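PDB 2OG9: mandelate racemase/muconate lactonizing enzyme from Polaromonas sp., which probably catalyses racemisation or a related conversion of a hydroxy acid, in the manner of the TIM-barrel enzymes of the enolase superfamily. Local coordinates for residues S171-I174 against E175-I178; Q216-D219 against R220-Q224; E240-D243 against A244-E248. All blocks are in the same frame, centred on the assembly; numbering follows the deposited sequence.

Contact 1 of 3, residues S171-I174 against E175-I178; sequences SASI and ERGI
S173 and I178 meet where helix 163-175 gives way to a loop, with S173 CB 3.7 Å from I178 CG1. I178 places CG1 beside its own backbone N, anti to the carbonyl carbon (chi1 -64°), and this branch lies over the last helical turn. S173 turns OG away from the isoleucine, and the hydroxyl bonds to S155, N153 and N169 O. I174 also sets CG1 beside its own backbone N, which brings CD1 to 3.6 Å from I178 O. A water ties the same two residues together, donating to I174 O at 3.1 Å and to I178 O at 2.9 Å.

On the outer side, E175 takes the less common first torsion, CG between backbone N and carbonyl carbon (chi1 71°), and its extended chain runs back alongside A172, with CD 3.8 Å from A172 CA. R176 starts the same way and then bends at chi3; its CD rests 3.5 Å from S173 CA, and its side chain also touches H336 and I350.

The backbone closes the helix by two bonds, G177 N to I174 O at 3.1 Å and I178 N to S173 O at 2.9 Å, although the position of S173 O is less certain. With G177 at phi 113°, where a side chain would collide with the preceding carbonyl oxygen, this is a Schellman motif, here ending a barrel helix ahead of strand 181-184.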
ATOM      1  N   SER A 171      41.503 -24.804   8.396  1.00 44.57           N
ATOM      2  CA  SER A 171      42.800 -24.184   8.167  1.00 44.83           C
ATOM      3  C   SER A 171      43.470 -24.813   6.945  1.00 44.45           C
ATOM      4  O   SER A 171      44.197 -24.144   6.209  1.00 44.46           O
ATOM      5  CB  SER A 171      43.688 -24.340   9.409  1.00 46.29           C
ATOM      6  OG  SER A 171      43.727 -25.689   9.845  1.00 49.57           O
ATOM      7  N   ALA A 172      43.208 -26.099   6.727  1.00 44.61           N
ATOM      8  CA  ALA A 172      43.772 -26.815   5.584  1.00 44.57           C
ATOM      9  C   ALA A 172      43.133 -26.311   4.294  1.00 44.64           C
ATOM     10  O   ALA A 172      43.818 -26.091   3.293  1.00 44.12           O
ATOM     11  CB  ALA A 172      43.531 -28.313   5.733  1.00 44.03           C
ATOM     12  N   SER A 173      41.815 -26.135   4.319  1.00 43.52           N
ATOM     13  CA  SER A 173      41.094 -25.651   3.150  1.00 42.52           C
ATOM     14  C   SER A 173      41.576 -24.260   2.775  1.00 41.73           C
ATOM     15  O   SER A 173      41.644 -23.910   1.600  1.00 42.32           O
ATOM     16  CB  SER A 173      39.590 -25.625   3.426  1.00 42.29           C
ATOM     17  OG  SER A 173      39.088 -26.940   3.598  1.00 43.32           O
ATOM     18  N   ILE A 174      41.921 -23.466   3.779  1.00 41.32           N
ATOM     19  CA  ILE A 174      42.396 -22.117   3.530  1.00 41.70           C
ATOM     20  C   ILE A 174      43.768 -22.143   2.859  1.00 43.08           C
ATOM     21  O   ILE A 174      44.035 -21.355   1.950  1.00 42.03           O
ATOM     22  CB  ILE A 174      42.481 -21.310   4.842  1.00 41.36           C
ATOM     23  CG1 ILE A 174      41.087 -21.185   5.463  1.00 40.92           C
ATOM     24  CG2 ILE A 174      43.057 -19.933   4.573  1.00 41.66           C
ATOM     25  CD1 ILE A 174      40.074 -20.495   4.566  1.00 41.64           C
ATOM     26  N   GLU A 175      44.631 -23.057   3.298  1.00 44.62           N
ATOM     27  CA  GLU A 175      45.969 -23.156   2.726  1.00 45.77           C
ATOM     28  C   GLU A 175      45.926 -23.680   1.293  1.00 45.52           C
ATOM     29  O   GLU A 175      46.857 -23.456   0.517  1.00 46.45           O
ATOM     30  CB  GLU A 175      46.870 -24.050   3.593  1.00 48.05           C
ATOM     31  CG  GLU A 175      46.544 -25.536   3.566  1.00 51.49           C
ATOM     32  CD  GLU A 175      47.379 -26.332   4.561  1.00 54.48           C
ATOM     33  OE1 GLU A 175      47.273 -26.058   5.777  1.00 55.23           O
ATOM     34  OE2 GLU A 175      48.139 -27.230   4.131  1.00 54.74           O
ATOM     35  N   ARG A 176      44.846 -24.370   0.937  1.00 44.17           N
ATOM     36  CA  ARG A 176      44.710 -24.899  -0.413  1.00 43.39           C
ATOM     37  C   ARG A 176      44.061 -23.871  -1.345  1.00 41.42           C
ATOM     38  O   ARG A 176      43.911 -24.114  -2.541  1.00 40.98           O
ATOM     39  CB  ARG A 176      43.892 -26.196  -0.407  1.00 46.04           C
ATOM     40  CG  ARG A 176      42.458 -26.015   0.028  1.00 49.64           C
ATOM     41  CD  ARG A 176      41.693 -27.332   0.100  1.00 53.33           C
ATOM     42  NE  ARG A 176      41.521 -27.962  -1.206  1.00 54.85           N
ATOM     43  CZ  ARG A 176      40.644 -28.928  -1.452  1.00 56.26           C
ATOM     44  NH1 ARG A 176      39.856 -29.374  -0.481  1.00 56.75           N
ATOM     45  NH2 ARG A 176      40.555 -29.453  -2.668  1.00 56.73           N
ATOM     46  N   GLY A 177      43.668 -22.725  -0.796  1.00 38.74           N
ATOM     47  CA  GLY A 177      43.078 -21.691  -1.629  1.00 36.52           C
ATOM     48  C   GLY A 177      41.610 -21.344  -1.447  1.00 34.36           C
ATOM     49  O   GLY A 177      41.111 -20.455  -2.135  1.00 31.80           O
ATOM     50  N   ILE A 178      40.912 -22.027  -0.541  1.00 32.68           N
ATOM     51  CA  ILE A 178      39.496 -21.738  -0.316  1.00 31.83           C
ATOM     52  C   ILE A 178      39.352 -20.314   0.215  1.00 29.79           C
ATOM     53  O   ILE A 178      40.177 -19.853   1.000  1.00 30.60           O
ATOM     54  CB  ILE A 178      38.869 -22.739   0.684  1.00 33.38           C
ATOM     55  CG1 ILE A 178      38.887 -24.151   0.089  1.00 35.79           C
ATOM     56  CG2 ILE A 178      37.427 -22.347   0.989  1.00 34.62           C
ATOM     57  CD1 ILE A 178      37.998 -24.325  -1.141  1.00 36.29           C
TER
HETATM   58  O   HOH W   1      42.867 -18.797   0.758  1.00 32.70           O

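Contact 2 of 3, residues Q216-D219 against R220-Q224; sequences QQWD and RPTAQ
D219 and T222 are brought together by two complementary first torsions. In D219, CG stands between the backbone N and the carbonyl carbon (chi1 52°), which swings the carboxylate over the start of the helix. In T222, OG1 is anti to the carbonyl carbon (chi1 -57°), beside the residue's own N, and hydroxyl and amide can therefore both reach one oxygen. D219 OD1 takes both bonds: T222 N arrives almost on the line of the C-O bond at 2.7 Å, while T222 OG1 donates from above the carboxylate plane at 2.8 Å. Two grips on one oxygen fix the carboxylate's rotation, and the amides of the first helical turn would probably stabilise its negative charge. This is a side-chain N-cap. A water extends it, accepting from D219 N at 3.0 Å and donating to T222 OG1. P221 packs against the cap with its ring, and as a proline at this point it brings no N-H of its own. The first backbone bond of the helix, A223 N to D219 O, measures 2.8 Å and is nearly straight.

The other branch of T222 serves W218: CG2 reaches the pyrrole side of the indole, 3.6 Å from W218 CD1, and the two side chains cross at about a right angle. W218 CB meets A223 CB at 3.8 Å, and the benzo part of the ring passes A223 CA.

R220 extends away from the cap to a salt bridge with D246. W218 also leans on M226 and F230 further along helix 220-230, whereas A223 faces L242 and, on helix 247-256, L253. D219 and P221 pack against M311 and P260 of the second subunit. The turn leads from strand 210-213 into helix 220-230, which packs beside helix 247-256.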
ATOM      1  N   GLN A 216      17.184 -24.565   8.185  1.00 36.28           N
ATOM      2  CA  GLN A 216      15.779 -24.483   8.586  1.00 36.70           C
ATOM      3  C   GLN A 216      15.491 -25.054   9.973  1.00 37.19           C
ATOM      4  O   GLN A 216      14.371 -25.485  10.236  1.00 38.95           O
ATOM      5  CB  GLN A 216      14.894 -25.225   7.575  1.00 36.64           C
ATOM      6  CG  GLN A 216      15.128 -24.880   6.111  1.00 38.77           C
ATOM      7  CD  GLN A 216      14.178 -25.619   5.178  1.00 39.96           C
ATOM      8  OE1 GLN A 216      12.967 -25.412   5.214  1.00 41.10           O
ATOM      9  NE2 GLN A 216      14.728 -26.489   4.338  1.00 41.53           N
ATOM     10  N   GLN A 217      16.474 -25.049  10.865  1.00 37.10           N
ATOM     11  CA  GLN A 217      16.267 -25.617  12.196  1.00 37.00           C
ATOM     12  C   GLN A 217      15.682 -24.694  13.261  1.00 35.91           C
ATOM     13  O   GLN A 217      15.201 -25.166  14.291  1.00 36.20           O
ATOM     14  CB  GLN A 217      17.579 -26.204  12.725  1.00 39.23           C
ATOM     15  CG  GLN A 217      18.090 -27.407  11.951  1.00 41.29           C
ATOM     16  CD  GLN A 217      17.016 -28.454  11.732  1.00 43.40           C
ATOM     17  OE1 GLN A 217      16.280 -28.411  10.743  1.00 44.00           O
ATOM     18  NE2 GLN A 217      16.909 -29.395  12.666  1.00 43.65           N
ATOM     19  N   TRP A 218      15.715 -23.388  13.027  1.00 32.17           N
ATOM     20  CA  TRP A 218      15.205 -22.449  14.021  1.00 30.08           C
ATOM     21  C   TRP A 218      13.781 -21.955  13.800  1.00 29.64           C
ATOM     22  O   TRP A 218      13.349 -21.773  12.662  1.00 28.56           O
ATOM     23  CB  TRP A 218      16.108 -21.219  14.096  1.00 28.85           C
ATOM     24  CG  TRP A 218      17.532 -21.483  14.458  1.00 30.25           C
ATOM     25  CD1 TRP A 218      17.998 -22.422  15.335  1.00 29.58           C
ATOM     26  CD2 TRP A 218      18.672 -20.720  14.042  1.00 29.00           C
ATOM     27  NE1 TRP A 218      19.356 -22.285  15.496  1.00 30.71           N
ATOM     28  CE2 TRP A 218      19.795 -21.248  14.716  1.00 29.52           C
ATOM     29  CE3 TRP A 218      18.850 -19.637  13.169  1.00 29.42           C
ATOM     30  CZ2 TRP A 218      21.085 -20.728  14.544  1.00 29.23           C
ATOM     31  CZ3 TRP A 218      20.133 -19.119  12.997  1.00 28.83           C
ATOM     32  CH2 TRP A 218      21.234 -19.667  13.684  1.00 29.79           C
ATOM     33  N   ASP A 219      13.045 -21.742  14.891  1.00 28.92           N
ATOM     34  CA  ASP A 219      11.705 -21.182  14.762  1.00 29.04           C
ATOM     35  C   ASP A 219      11.954 -19.675  14.819  1.00 26.38           C
ATOM     36  O   ASP A 219      13.065 -19.251  15.135  1.00 24.17           O
ATOM     37  CB  ASP A 219      10.767 -21.639  15.896  1.00 31.40           C
ATOM     38  CG  ASP A 219      11.344 -21.413  17.285  1.00 33.76           C
ATOM     39  OD1 ASP A 219      12.020 -20.390  17.513  1.00 36.25           O
ATOM     40  OD2 ASP A 219      11.095 -22.266  18.166  1.00 38.13           O
ATOM     41  N   ARG A 220      10.952 -18.859  14.507  1.00 25.76           N
ATOM     42  CA  ARG A 220      11.166 -17.415  14.521  1.00 24.64           C
ATOM     43  C   ARG A 220      11.818 -16.879  15.791  1.00 26.00           C
ATOM     44  O   ARG A 220      12.778 -16.118  15.717  1.00 22.26           O
ATOM     45  CB  ARG A 220       9.857 -16.677  14.250  1.00 25.98           C
ATOM     46  CG  ARG A 220       9.416 -16.770  12.803  1.00 24.27           C
ATOM     47  CD  ARG A 220       8.205 -15.911  12.566  1.00 25.79           C
ATOM     48  NE  ARG A 220       7.705 -16.028  11.204  1.00 22.64           N
ATOM     49  CZ  ARG A 220       6.590 -15.449  10.781  1.00 25.46           C
ATOM     50  NH1 ARG A 220       5.871 -14.710  11.621  1.00 23.82           N
ATOM     51  NH2 ARG A 220       6.181 -15.621   9.534  1.00 22.96           N
ATOM     52  N   PRO A 221      11.309 -17.265  16.973  1.00 26.64           N
ATOM     53  CA  PRO A 221      11.902 -16.780  18.222  1.00 28.55           C
ATOM     54  C   PRO A 221      13.383 -17.159  18.364  1.00 29.20           C
ATOM     55  O   PRO A 221      14.219 -16.323  18.706  1.00 28.26           O
ATOM     56  CB  PRO A 221      11.036 -17.443  19.292  1.00 29.28           C
ATOM     57  CG  PRO A 221       9.697 -17.500  18.639  1.00 29.81           C
ATOM     58  CD  PRO A 221      10.049 -17.981  17.238  1.00 28.75           C
ATOM     59  N   THR A 222      13.704 -18.419  18.093  1.00 30.42           N
ATOM     60  CA  THR A 222      15.084 -18.877  18.216  1.00 30.74           C
ATOM     61  C   THR A 222      15.993 -18.187  17.198  1.00 29.48           C
ATOM     62  O   THR A 222      17.088 -17.739  17.539  1.00 29.44           O
ATOM     63  CB  THR A 222      15.180 -20.410  18.050  1.00 32.41           C
ATOM     64  OG1 THR A 222      14.330 -21.046  19.014  1.00 33.83           O
ATOM     65  CG2 THR A 222      16.608 -20.887  18.274  1.00 32.25           C
ATOM     66  N   ALA A 223      15.536 -18.089  15.951  1.00 28.39           N
ATOM     67  CA  ALA A 223      16.332 -17.435  14.914  1.00 27.83           C
ATOM     68  C   ALA A 223      16.630 -16.001  15.326  1.00 27.37           C
ATOM     69  O   ALA A 223      17.735 -15.501  15.124  1.00 26.29           O
ATOM     70  CB  ALA A 223      15.584 -17.449  13.581  1.00 26.98           C
ATOM     71  N   GLN A 224      15.634 -15.343  15.908  1.00 27.33           N
ATOM     72  CA  GLN A 224      15.779 -13.964  16.352  1.00 28.25           C
ATOM     73  C   GLN A 224      16.924 -13.825  17.354  1.00 28.21           C
ATOM     74  O   GLN A 224      17.767 -12.939  17.228  1.00 27.21           O
ATOM     75  CB  GLN A 224      14.475 -13.491  16.998  1.00 28.91           C
ATOM     76  CG  GLN A 224      14.402 -11.996  17.261  1.00 30.00           C
ATOM     77  CD  GLN A 224      14.251 -11.187  15.984  1.00 31.63           C
ATOM     78  OE1 GLN A 224      13.666 -11.656  15.010  1.00 30.51           O
ATOM     79  NE2 GLN A 224      14.760  -9.962  15.993  1.00 30.20           N
TER
HETATM   80  O   HOH W   2      13.789 -23.569  17.201  1.00 31.97           O

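Contact 3 of 3, residues E240-D243 against A244-E248; sequences EPLD and AYDHE
E240 and A244 meet on the close-packed, buried side of this turn. E240 bends at chi2, and OE1 comes to 3.6 Å from A244 CB; this buried oxygen has no polar partner in the model. Next to it L242, likewise buried, brings CD1 to 3.7 Å from D246 OD2, a contact of a methyl with a carboxylate oxygen. Neighbours complete the packing here: E240 OE2 bonds to T263, and the leucine is covered by A223, H250 and L253.

The backbone between the two sides forms an Asx turn superimposed on a type I beta turn from D243 to D246, and it leads from barrel strand 238-239 into helix 247-256. D246 N bonds to D243 O at 2.9 Å in a nearly straight N-H approach. D246 is also the N-cap of the helix, its OD1 accepting from G249 N besides pairing with R220.

The looser, partly exposed side belongs to D243 and Y245 and is held by polar bonds. With CG anti to its backbone N (chi1 175°), D243 carries its carboxylate forward along the chain, and OD2 accepts from Y245 N at 2.8 Å. The donor stands well above the carboxylate plane, 58° out of it. The same oxygen is 3.2 Å from Y245 CB and lies in the plane of the phenol ring, at its edge; carboxylate and ring are turned 38° apart. With an alanine in place of D243, Y245 N would probably lose its acceptor and R111 of the third subunit its carboxylate mate, leaving the turn held by its backbone bond. That salt bridge to R111 uses D243 OD1, while Y245 sends its OH to E272.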
ATOM      1  N   GLU A 240      19.543 -20.066   5.668  1.00 22.03           N
ATOM      2  CA  GLU A 240      18.351 -20.823   6.037  1.00 26.56           C
ATOM      3  C   GLU A 240      18.042 -20.843   7.532  1.00 26.19           C
ATOM      4  O   GLU A 240      17.891 -21.911   8.125  1.00 26.25           O
ATOM      5  CB  GLU A 240      18.488 -22.263   5.536  1.00 28.45           C
ATOM      6  CG  GLU A 240      18.308 -22.431   4.040  1.00 35.07           C
ATOM      7  CD  GLU A 240      16.851 -22.388   3.620  1.00 40.72           C
ATOM      8  OE1 GLU A 240      16.461 -23.221   2.771  1.00 39.98           O
ATOM      9  OE2 GLU A 240      16.097 -21.524   4.132  1.00 42.92           O
ATOM     10  N   PRO A 241      17.939 -19.665   8.162  1.00 24.90           N
ATOM     11  CA  PRO A 241      17.642 -19.658   9.596  1.00 25.06           C
ATOM     12  C   PRO A 241      16.250 -20.206   9.909  1.00 26.18           C
ATOM     13  O   PRO A 241      16.021 -20.749  10.989  1.00 27.59           O
ATOM     14  CB  PRO A 241      17.787 -18.186   9.969  1.00 23.85           C
ATOM     15  CG  PRO A 241      17.359 -17.478   8.694  1.00 23.24           C
ATOM     16  CD  PRO A 241      18.072 -18.294   7.639  1.00 23.12           C
ATOM     17  N   LEU A 242      15.334 -20.081   8.952  1.00 25.95           N
ATOM     18  CA  LEU A 242      13.952 -20.535   9.131  1.00 26.39           C
ATOM     19  C   LEU A 242      13.494 -21.479   8.026  1.00 27.12           C
ATOM     20  O   LEU A 242      14.246 -21.777   7.102  1.00 24.64           O
ATOM     21  CB  LEU A 242      13.019 -19.330   9.141  1.00 26.57           C
ATOM     22  CG  LEU A 242      13.278 -18.256  10.199  1.00 28.20           C
ATOM     23  CD1 LEU A 242      12.460 -17.014   9.870  1.00 27.88           C
ATOM     24  CD2 LEU A 242      12.927 -18.802  11.576  1.00 26.33           C
ATOM     25  N   ASP A 243      12.248 -21.939   8.126  1.00 28.17           N
ATOM     26  CA  ASP A 243      11.682 -22.809   7.105  1.00 29.29           C
ATOM     27  C   ASP A 243      11.845 -22.079   5.774  1.00 29.37           C
ATOM     28  O   ASP A 243      11.581 -20.878   5.677  1.00 26.36           O
ATOM     29  CB  ASP A 243      10.194 -23.057   7.358  1.00 32.49           C
ATOM     30  CG  ASP A 243       9.544 -23.860   6.244  1.00 34.88           C
ATOM     31  OD1 ASP A 243       9.742 -25.093   6.193  1.00 39.58           O
ATOM     32  OD2 ASP A 243       8.848 -23.255   5.404  1.00 37.65           O
ATOM     33  N   ALA A 244      12.270 -22.809   4.750  1.00 29.13           N
ATOM     34  CA  ALA A 244      12.492 -22.241   3.426  1.00 29.90           C
ATOM     35  C   ALA A 244      11.311 -21.431   2.889  1.00 30.44           C
ATOM     36  O   ALA A 244      11.487 -20.527   2.071  1.00 28.25           O
ATOM     37  CB  ALA A 244      12.843 -23.357   2.444  1.00 30.18           C
ATOM     38  N   TYR A 245      10.108 -21.744   3.356  1.00 30.56           N
ATOM     39  CA  TYR A 245       8.921 -21.048   2.877  1.00 31.31           C
ATOM     40  C   TYR A 245       8.390 -19.921   3.756  1.00 30.01           C
ATOM     41  O   TYR A 245       7.381 -19.303   3.421  1.00 30.26           O
ATOM     42  CB  TYR A 245       7.821 -22.076   2.594  1.00 34.88           C
ATOM     43  CG  TYR A 245       8.143 -22.920   1.384  1.00 37.32           C
ATOM     44  CD1 TYR A 245       7.818 -22.482   0.104  1.00 39.02           C
ATOM     45  CD2 TYR A 245       8.866 -24.108   1.508  1.00 39.44           C
ATOM     46  CE1 TYR A 245       8.211 -23.197  -1.027  1.00 41.77           C
ATOM     47  CE2 TYR A 245       9.265 -24.832   0.384  1.00 40.44           C
ATOM     48  CZ  TYR A 245       8.936 -24.367  -0.878  1.00 40.49           C
ATOM     49  OH  TYR A 245       9.345 -25.054  -1.996  1.00 44.47           O
ATOM     50  N   ASP A 246       9.069 -19.644   4.866  1.00 27.40           N
ATOM     51  CA  ASP A 246       8.645 -18.569   5.759  1.00 26.89           C
ATOM     52  C   ASP A 246       9.251 -17.254   5.268  1.00 25.92           C
ATOM     53  O   ASP A 246      10.179 -16.716   5.867  1.00 23.95           O
ATOM     54  CB  ASP A 246       9.097 -18.856   7.194  1.00 25.74           C
ATOM     55  CG  ASP A 246       8.559 -17.843   8.183  1.00 25.52           C
ATOM     56  OD1 ASP A 246       7.761 -16.978   7.758  1.00 24.19           O
ATOM     57  OD2 ASP A 246       8.928 -17.907   9.377  1.00 25.39           O
ATOM     58  N   HIS A 247       8.708 -16.740   4.172  1.00 26.36           N
ATOM     59  CA  HIS A 247       9.200 -15.508   3.563  1.00 27.28           C
ATOM     60  C   HIS A 247       9.073 -14.274   4.455  1.00 27.07           C
ATOM     61  O   HIS A 247       9.986 -13.445   4.508  1.00 23.25           O
ATOM     62  CB  HIS A 247       8.481 -15.295   2.229  1.00 29.85           C
ATOM     63  CG  HIS A 247       8.740 -16.384   1.231  1.00 31.41           C
ATOM     64  ND1 HIS A 247       7.875 -16.671   0.194  1.00 32.73           N
ATOM     65  CD2 HIS A 247       9.776 -17.247   1.105  1.00 31.22           C
ATOM     66  CE1 HIS A 247       8.367 -17.663  -0.524  1.00 32.24           C
ATOM     67  NE2 HIS A 247       9.520 -18.032   0.008  1.00 31.56           N
ATOM     68  N   GLU A 248       7.943 -14.144   5.147  1.00 26.52           N
ATOM     69  CA  GLU A 248       7.749 -13.011   6.045  1.00 27.39           C
ATOM     70  C   GLU A 248       8.771 -13.092   7.170  1.00 26.25           C
ATOM     71  O   GLU A 248       9.331 -12.076   7.585  1.00 23.25           O
ATOM     72  CB  GLU A 248       6.344 -13.022   6.648  1.00 30.13           C
ATOM     73  CG  GLU A 248       5.268 -12.469   5.740  1.00 35.22           C
ATOM     74  CD  GLU A 248       3.934 -12.326   6.454  1.00 38.40           C
ATOM     75  OE1 GLU A 248       3.909 -11.746   7.561  1.00 38.91           O
ATOM     76  OE2 GLU A 248       2.912 -12.787   5.902  1.00 41.11           O
TER

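Overall arrangement
The three contacts follow one another along the chain, all within the TIM-barrel part of the fold. Contact 1 ends helix 163-175 just before barrel strand 181-184, whereas contacts 2 and 3 follow strands 210-213 and 238-239 and start the helices after them. Contact 1 therefore lies at the opposite end of the barrel strands, its centre about 31 Å from those of the other two. Contacts 2 and 3, with centres about 9 Å apart, are joined directly by the salt bridge R220 to D246 and by a probable hydrogen bond from A244 N to Q216 OE1. They sit at the C-terminal ends of the strands, where the active sites of this superfamily lie, and both meet neighbouring subunits.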